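PDB 6RIW: ORF10 from Moritella marina, which forms the ketosynthase–chain length factor didomain of a polyunsaturated fatty acid synthase and probably catalyses the condensation steps of acyl chain elongation. Local coordinates for residues S774-A783 with A813-Y822; S663-R671 with I868-A878. All coordinates share one frame; numbering follows the deposited sequence.

Contact 1. Residues S774-A783 with A813-Y822; sequences SNAKAITIAA and AEKTALPTLY
At chi1 -65° I779 sets CG2 anti to the backbone N and CG1 anti to the carbonyl carbon, and both branches reach helix 813-821. The methyl CG2 comes against A817 CB at 3.5 Å. The other branch is extended and carries CD1 past A813 to E814, with 3.9 Å from I779 CD1 to E814 CG. There the two side chains cross at about a right angle. I779 is a knob in a hole made by A813, E814, A817 and L818. With an alanine here the CG2 and CD1 contacts go, and a gap beside L818 and E814 CG would probably open.

On helix 776-783 small residues, A776, T780 and A783, make the rest of the interface. A776 CB meets T816 CG2 at 3.7 Å, and L821 reaches over to A783, CD1 to CB 3.6 Å. The helix axes approach to 8.5 Å and run roughly parallel, at 35°.

T780 turns its OG1 back to its own helix, where it donates to K777 O at 2.8 Å. This leaves T780 CG2 to lie against A817 CB at 4.0 Å.

Both helices belong to the second ketosynthase-like domain, the chain length factor, of thiolase-like fold. They pack on its strands, I779 on C877 and L818 on V800.

No hydrogen bond crosses between the helices. Close apolar packing holds the contact, with the polar ends of E814 and Y822 bonded outside it, to H803 and A804 and to H879.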
# COMPACT_ATOMS: atom_id res chain seq x y z
N SER A 774 -9.09 17.35 -12.14
CA SER A 774 -7.88 18.10 -11.87
C SER A 774 -7.88 19.51 -12.42
O SER A 774 -6.86 20.20 -12.32
CB SER A 774 -6.65 17.36 -12.45
OG SER A 774 -6.42 16.12 -11.81
N ASN A 775 -8.98 19.97 -13.02
CA ASN A 775 -8.96 21.28 -13.66
C ASN A 775 -9.45 22.37 -12.71
O ASN A 775 -9.76 22.12 -11.54
CB ASN A 775 -9.79 21.26 -14.95
CG ASN A 775 -11.23 20.85 -14.72
OD1 ASN A 775 -11.70 20.76 -13.59
ND2 ASN A 775 -11.95 20.59 -15.81
N ALA A 776 -9.49 23.61 -13.20
CA ALA A 776 -9.90 24.73 -12.37
C ALA A 776 -11.32 24.54 -11.85
O ALA A 776 -11.63 24.96 -10.73
CB ALA A 776 -9.81 26.04 -13.17
N LYS A 777 -12.19 23.95 -12.65
CA LYS A 777 -13.57 23.72 -12.22
C LYS A 777 -13.61 22.79 -11.02
O LYS A 777 -14.33 23.05 -10.04
CB LYS A 777 -14.37 23.14 -13.38
CG LYS A 777 -15.84 22.91 -13.07
CD LYS A 777 -16.57 24.25 -12.93
CE LYS A 777 -18.09 24.04 -12.78
NZ LYS A 777 -18.72 25.03 -11.86
N ALA A 778 -12.84 21.69 -11.07
CA ALA A 778 -12.77 20.76 -9.95
C ALA A 778 -12.26 21.46 -8.69
O ALA A 778 -12.76 21.20 -7.60
CB ALA A 778 -11.87 19.57 -10.29
N ILE A 779 -11.27 22.35 -8.84
CA ILE A 779 -10.79 23.11 -7.68
C ILE A 779 -11.91 23.94 -7.06
O ILE A 779 -12.10 23.95 -5.84
CB ILE A 779 -9.60 24.00 -8.10
CG1 ILE A 779 -8.42 23.11 -8.52
CG2 ILE A 779 -9.20 24.89 -6.95
CD1 ILE A 779 -7.23 23.87 -9.05
N THR A 780 -12.65 24.68 -7.89
CA THR A 780 -13.70 25.53 -7.32
C THR A 780 -14.80 24.70 -6.69
O THR A 780 -15.36 25.11 -5.66
CB THR A 780 -14.26 26.48 -8.39
OG1 THR A 780 -14.96 25.72 -9.38
CG2 THR A 780 -13.16 27.22 -9.06
N ILE A 781 -15.10 23.52 -7.24
CA ILE A 781 -16.14 22.67 -6.67
C ILE A 781 -15.71 22.15 -5.31
O ILE A 781 -16.49 22.17 -4.33
CB ILE A 781 -16.48 21.51 -7.61
CG1 ILE A 781 -17.30 22.02 -8.81
CG2 ILE A 781 -17.25 20.43 -6.85
CD1 ILE A 781 -17.48 20.98 -9.90
N ALA A 782 -14.47 21.65 -5.22
CA ALA A 782 -13.95 21.18 -3.94
C ALA A 782 -13.84 22.31 -2.94
O ALA A 782 -14.14 22.13 -1.75
CB ALA A 782 -12.59 20.50 -4.14
N ALA A 783 -13.38 23.49 -3.38
CA ALA A 783 -13.27 24.61 -2.46
C ALA A 783 -14.64 25.02 -1.90
O ALA A 783 -14.77 25.31 -0.70
CB ALA A 783 -12.61 25.79 -3.17
N ALA A 813 -3.95 25.22 -13.65
CA ALA A 813 -5.31 25.13 -13.11
C ALA A 813 -5.43 25.93 -11.82
O ALA A 813 -6.45 26.60 -11.58
CB ALA A 813 -5.71 23.66 -12.89
N GLU A 814 -4.40 25.90 -10.97
CA GLU A 814 -4.45 26.68 -9.74
C GLU A 814 -4.34 28.18 -10.00
O GLU A 814 -4.95 28.97 -9.27
CB GLU A 814 -3.34 26.24 -8.78
CG GLU A 814 -3.57 24.85 -8.16
CD GLU A 814 -2.58 24.58 -7.02
OE1 GLU A 814 -1.35 24.63 -7.29
OE2 GLU A 814 -3.03 24.31 -5.87
N LYS A 815 -3.56 28.58 -11.01
CA LYS A 815 -3.47 30.01 -11.35
C LYS A 815 -4.81 30.56 -11.79
O LYS A 815 -5.09 31.75 -11.61
CB LYS A 815 -2.44 30.23 -12.46
CG LYS A 815 -1.04 30.48 -11.99
CD LYS A 815 -0.09 30.60 -13.19
CE LYS A 815 -0.61 31.63 -14.19
NZ LYS A 815 0.18 31.61 -15.46
N THR A 816 -5.65 29.72 -12.37
CA THR A 816 -6.99 30.13 -12.76
C THR A 816 -7.92 30.16 -11.55
O THR A 816 -8.54 31.19 -11.26
CB THR A 816 -7.50 29.19 -13.87
OG1 THR A 816 -6.67 29.33 -15.04
CG2 THR A 816 -8.95 29.47 -14.25
N ALA A 817 -7.96 29.07 -10.78
CA ALA A 817 -9.00 28.90 -9.77
C ALA A 817 -8.73 29.68 -8.48
O ALA A 817 -9.66 30.27 -7.91
CB ALA A 817 -9.17 27.41 -9.45
N LEU A 818 -7.48 29.66 -7.97
CA LEU A 818 -7.25 30.17 -6.62
C LEU A 818 -7.41 31.69 -6.52
O LEU A 818 -8.04 32.16 -5.56
CB LEU A 818 -5.89 29.72 -6.10
CG LEU A 818 -5.75 28.20 -5.96
CD1 LEU A 818 -4.39 27.85 -5.37
CD2 LEU A 818 -6.87 27.61 -5.11
N PRO A 819 -6.85 32.50 -7.43
CA PRO A 819 -7.09 33.95 -7.33
C PRO A 819 -8.53 34.32 -7.57
O PRO A 819 -9.00 35.33 -7.02
CB PRO A 819 -6.16 34.54 -8.41
CG PRO A 819 -5.13 33.46 -8.69
CD PRO A 819 -5.88 32.16 -8.50
N THR A 820 -9.27 33.52 -8.34
CA THR A 820 -10.70 33.75 -8.50
C THR A 820 -11.46 33.47 -7.20
O THR A 820 -12.34 34.25 -6.81
CB THR A 820 -11.23 32.86 -9.62
OG1 THR A 820 -10.53 33.18 -10.83
CG2 THR A 820 -12.72 33.07 -9.83
N LEU A 821 -11.15 32.35 -6.55
CA LEU A 821 -11.80 32.01 -5.29
C LEU A 821 -11.46 33.01 -4.20
O LEU A 821 -12.33 33.42 -3.42
CB LEU A 821 -11.37 30.61 -4.84
CG LEU A 821 -12.04 29.45 -5.57
CD1 LEU A 821 -11.22 28.15 -5.43
CD2 LEU A 821 -13.46 29.25 -5.05
N TYR A 822 -10.20 33.40 -4.12
CA TYR A 822 -9.64 34.10 -2.97
C TYR A 822 -8.85 35.31 -3.45
O TYR A 822 -7.62 35.37 -3.29
CB TYR A 822 -8.72 33.16 -2.18
CG TYR A 822 -9.33 31.84 -1.74
CD1 TYR A 822 -10.35 31.80 -0.81
CD2 TYR A 822 -8.83 30.61 -2.23
CE1 TYR A 822 -10.89 30.60 -0.37
CE2 TYR A 822 -9.37 29.40 -1.81
CZ TYR A 822 -10.39 29.40 -0.86
OH TYR A 822 -10.95 28.22 -0.41

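Contact 2. Residues S663-R671 with I868-A878; sequences SAEENSVYR and INGLGRDNSCA
N667 and D874 meet at a right angle, amide plane to carboxylate plane. N667 ND2 donates to the syn lone pair of D874 OD2 at 2.8 Å, nearly straight at 171°, with that oxygen in the amide plane. S876 OG donates to the same D874 OD2 at 2.7 Å, nearly along the C-O bond. Water 3 also donates to it and accepts from R671 NE at the guanidinium edge. Three bonds thus grip one buried carboxylate oxygen. The other end of the amide, N667 OD1, takes a bond from water 1, which also donates to L871 O.

E666 bends at chi2, which brings its carboxylate over the turn 872-875. R873 N donates to E666 OE1 at 2.8 Å from above the carboxylate plane, 40° out of it. Y670 points its ring edge at G870 CA, 3.9 Å from Y670 CE2, while Y670 CD2 packs on A878 CB at 3.6 Å. A side chain at G870 would collide with this ring. Water 2 links Y670 OH to N869 O.

By sequence, E666 probably takes the place of the ketosynthase active-site cysteine, and G870-A878 probably corresponds to the glycine-rich GFGGTNAH loop. The bonds of E666 and N667 fix the start of helix 668-682 on the hairpin of strands 865-870 and 876-884. Helix 841-854 flanks Y670 and I868, and R873 reaches D167 of the ketosynthase half in a salt bridge.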
# COMPACT_ATOMS: atom_id res chain seq x y z
N SER A 663 -2.90 4.86 0.51
CA SER A 663 -2.21 5.33 -0.68
C SER A 663 -3.22 5.99 -1.62
O SER A 663 -4.19 5.35 -2.04
CB SER A 663 -1.48 4.18 -1.38
OG SER A 663 -0.54 3.58 -0.49
N ALA A 664 -2.99 7.25 -1.94
CA ALA A 664 -3.82 7.94 -2.93
C ALA A 664 -2.96 8.98 -3.65
O ALA A 664 -3.40 10.10 -3.90
CB ALA A 664 -5.05 8.59 -2.29
N GLU A 665 -1.72 8.61 -3.96
CA GLU A 665 -0.76 9.46 -4.70
C GLU A 665 -0.55 10.75 -3.90
O GLU A 665 -0.42 10.71 -2.66
CB GLU A 665 -1.26 9.65 -6.14
CG GLU A 665 -1.42 8.32 -6.92
CD GLU A 665 -0.16 7.48 -6.91
OE1 GLU A 665 0.96 8.07 -6.99
OE2 GLU A 665 -0.26 6.23 -6.78
N GLU A 666 -0.48 11.92 -4.55
CA GLU A 666 -0.19 13.14 -3.80
C GLU A 666 -1.27 13.43 -2.76
O GLU A 666 -0.99 14.08 -1.75
CB GLU A 666 -0.04 14.34 -4.74
CG GLU A 666 1.24 14.29 -5.60
CD GLU A 666 1.00 13.66 -6.98
OE1 GLU A 666 0.20 12.69 -7.09
OE2 GLU A 666 1.62 14.12 -7.97
N ASN A 667 -2.50 12.96 -2.99
CA ASN A 667 -3.58 13.19 -2.03
C ASN A 667 -3.64 12.14 -0.92
O ASN A 667 -4.63 12.08 -0.18
CB ASN A 667 -4.92 13.27 -2.78
CG ASN A 667 -5.12 14.64 -3.43
OD1 ASN A 667 -4.74 15.67 -2.87
ND2 ASN A 667 -5.65 14.66 -4.64
N SER A 668 -2.58 11.34 -0.74
CA SER A 668 -2.60 10.32 0.30
C SER A 668 -2.93 10.89 1.69
O SER A 668 -3.76 10.35 2.42
CB SER A 668 -1.24 9.61 0.36
OG SER A 668 -0.98 8.86 -0.83
N VAL A 669 -2.25 11.97 2.08
CA VAL A 669 -2.45 12.53 3.42
C VAL A 669 -3.86 13.09 3.58
O VAL A 669 -4.49 12.92 4.63
CB VAL A 669 -1.39 13.60 3.74
CG1 VAL A 669 -1.77 14.36 5.04
CG2 VAL A 669 -0.01 12.96 3.90
N TYR A 670 -4.39 13.76 2.55
CA TYR A 670 -5.74 14.31 2.67
C TYR A 670 -6.80 13.21 2.73
O TYR A 670 -7.79 13.35 3.44
CB TYR A 670 -6.00 15.30 1.51
CG TYR A 670 -4.97 16.42 1.44
CD1 TYR A 670 -4.41 16.95 2.60
CD2 TYR A 670 -4.55 16.95 0.22
CE1 TYR A 670 -3.46 17.98 2.55
CE2 TYR A 670 -3.60 17.98 0.16
CZ TYR A 670 -3.07 18.49 1.32
OH TYR A 670 -2.13 19.51 1.25
N ARG A 671 -6.60 12.08 2.03
CA ARG A 671 -7.50 10.95 2.24
C ARG A 671 -7.40 10.39 3.66
O ARG A 671 -8.40 9.90 4.20
CB ARG A 671 -7.25 9.84 1.22
CG ARG A 671 -7.61 10.23 -0.24
CD ARG A 671 -9.13 10.37 -0.47
NE ARG A 671 -9.42 10.68 -1.88
CZ ARG A 671 -10.62 11.05 -2.34
NH1 ARG A 671 -10.79 11.31 -3.64
NH2 ARG A 671 -11.66 11.16 -1.50
N ILE A 868 -5.98 25.12 2.00
CA ILE A 868 -4.96 24.29 1.36
C ILE A 868 -5.60 23.60 0.17
O ILE A 868 -6.70 23.03 0.30
CB ILE A 868 -4.39 23.25 2.34
CG1 ILE A 868 -3.97 23.91 3.66
CG2 ILE A 868 -3.23 22.45 1.66
CD1 ILE A 868 -3.38 22.90 4.70
N ASN A 869 -4.91 23.60 -0.97
CA ASN A 869 -5.37 22.92 -2.17
C ASN A 869 -4.43 21.76 -2.50
O ASN A 869 -3.22 21.84 -2.25
CB ASN A 869 -5.45 23.90 -3.35
CG ASN A 869 -6.35 23.39 -4.47
OD1 ASN A 869 -7.50 23.03 -4.24
ND2 ASN A 869 -5.80 23.32 -5.68
N GLY A 870 -4.99 20.68 -3.04
CA GLY A 870 -4.22 19.51 -3.42
C GLY A 870 -4.66 18.93 -4.75
O GLY A 870 -5.86 18.84 -5.02
N LEU A 871 -3.68 18.57 -5.59
CA LEU A 871 -3.91 17.90 -6.86
C LEU A 871 -2.96 16.72 -6.92
O LEU A 871 -2.06 16.59 -6.08
CB LEU A 871 -3.68 18.83 -8.08
CG LEU A 871 -4.57 20.08 -8.14
CD1 LEU A 871 -4.09 21.02 -9.25
CD2 LEU A 871 -6.02 19.68 -8.40
N GLY A 872 -3.14 15.84 -7.89
CA GLY A 872 -2.14 14.80 -8.06
C GLY A 872 -2.56 13.76 -9.08
O GLY A 872 -3.56 13.91 -9.80
N ARG A 873 -1.78 12.69 -9.12
CA ARG A 873 -2.04 11.66 -10.10
C ARG A 873 -3.26 10.82 -9.77
O ARG A 873 -3.62 9.96 -10.57
CB ARG A 873 -0.80 10.77 -10.24
CG ARG A 873 0.37 11.48 -10.93
CD ARG A 873 -0.04 11.94 -12.36
NE ARG A 873 -0.26 10.79 -13.24
CZ ARG A 873 -0.81 10.86 -14.45
NH1 ARG A 873 -1.22 12.04 -14.94
NH2 ARG A 873 -0.94 9.77 -15.19
N ASP A 874 -3.89 11.02 -8.61
CA ASP A 874 -5.15 10.34 -8.34
C ASP A 874 -6.33 11.00 -9.05
O ASP A 874 -7.43 10.43 -9.05
CB ASP A 874 -5.40 10.31 -6.84
CG ASP A 874 -5.32 11.72 -6.22
OD1 ASP A 874 -4.25 12.40 -6.36
OD2 ASP A 874 -6.33 12.14 -5.62
N ASN A 875 -6.11 12.16 -9.68
CA ASN A 875 -7.15 12.83 -10.49
C ASN A 875 -8.34 13.24 -9.62
O ASN A 875 -9.51 13.05 -9.98
CB ASN A 875 -7.59 11.96 -11.68
CG ASN A 875 -8.16 12.80 -12.82
OD1 ASN A 875 -8.19 14.03 -12.74
ND2 ASN A 875 -8.60 12.14 -13.88
N SER A 876 -8.05 13.78 -8.45
CA SER A 876 -9.08 14.47 -7.68
C SER A 876 -8.46 15.70 -7.04
O SER A 876 -7.24 15.79 -6.84
CB SER A 876 -9.73 13.55 -6.63
OG SER A 876 -8.79 13.15 -5.67
N CYS A 877 -9.31 16.68 -6.78
CA CYS A 877 -8.88 17.88 -6.09
C CYS A 877 -9.31 17.77 -4.63
O CYS A 877 -10.46 17.44 -4.34
CB CYS A 877 -9.50 19.12 -6.73
SG CYS A 877 -9.07 20.58 -5.78
N ALA A 878 -8.37 18.01 -3.73
CA ALA A 878 -8.65 18.11 -2.31
C ALA A 878 -8.56 19.58 -1.90
O ALA A 878 -7.72 20.33 -2.41
CB ALA A 878 -7.65 17.28 -1.48
O HOH W 1 -2.39 16.75 -3.24
O HOH W 2 -1.27 20.72 -0.98
O HOH W 3 -7.80 10.44 -4.08

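How the contacts relate
The chain first passes 663-671, at the start of helix 668-682, and runs on to helix 776-790. Helix 808-821 then packs against that helix, so contact 1 closes a short loop of about 30 residues around strand 797-801. The hairpin 868-878 comes last and returns to 663-671, closing a loop of nearly 200 residues that encloses the first. The two do not cross. They lie side by side, centres about 15 Å apart, in the second, chain length factor half. Probable hydrogen bonds S774 to N875 and E814 to N869 join them, and I779 packs on C877. The hairpin thus has the helix pair on one side and helix 668-682 on another.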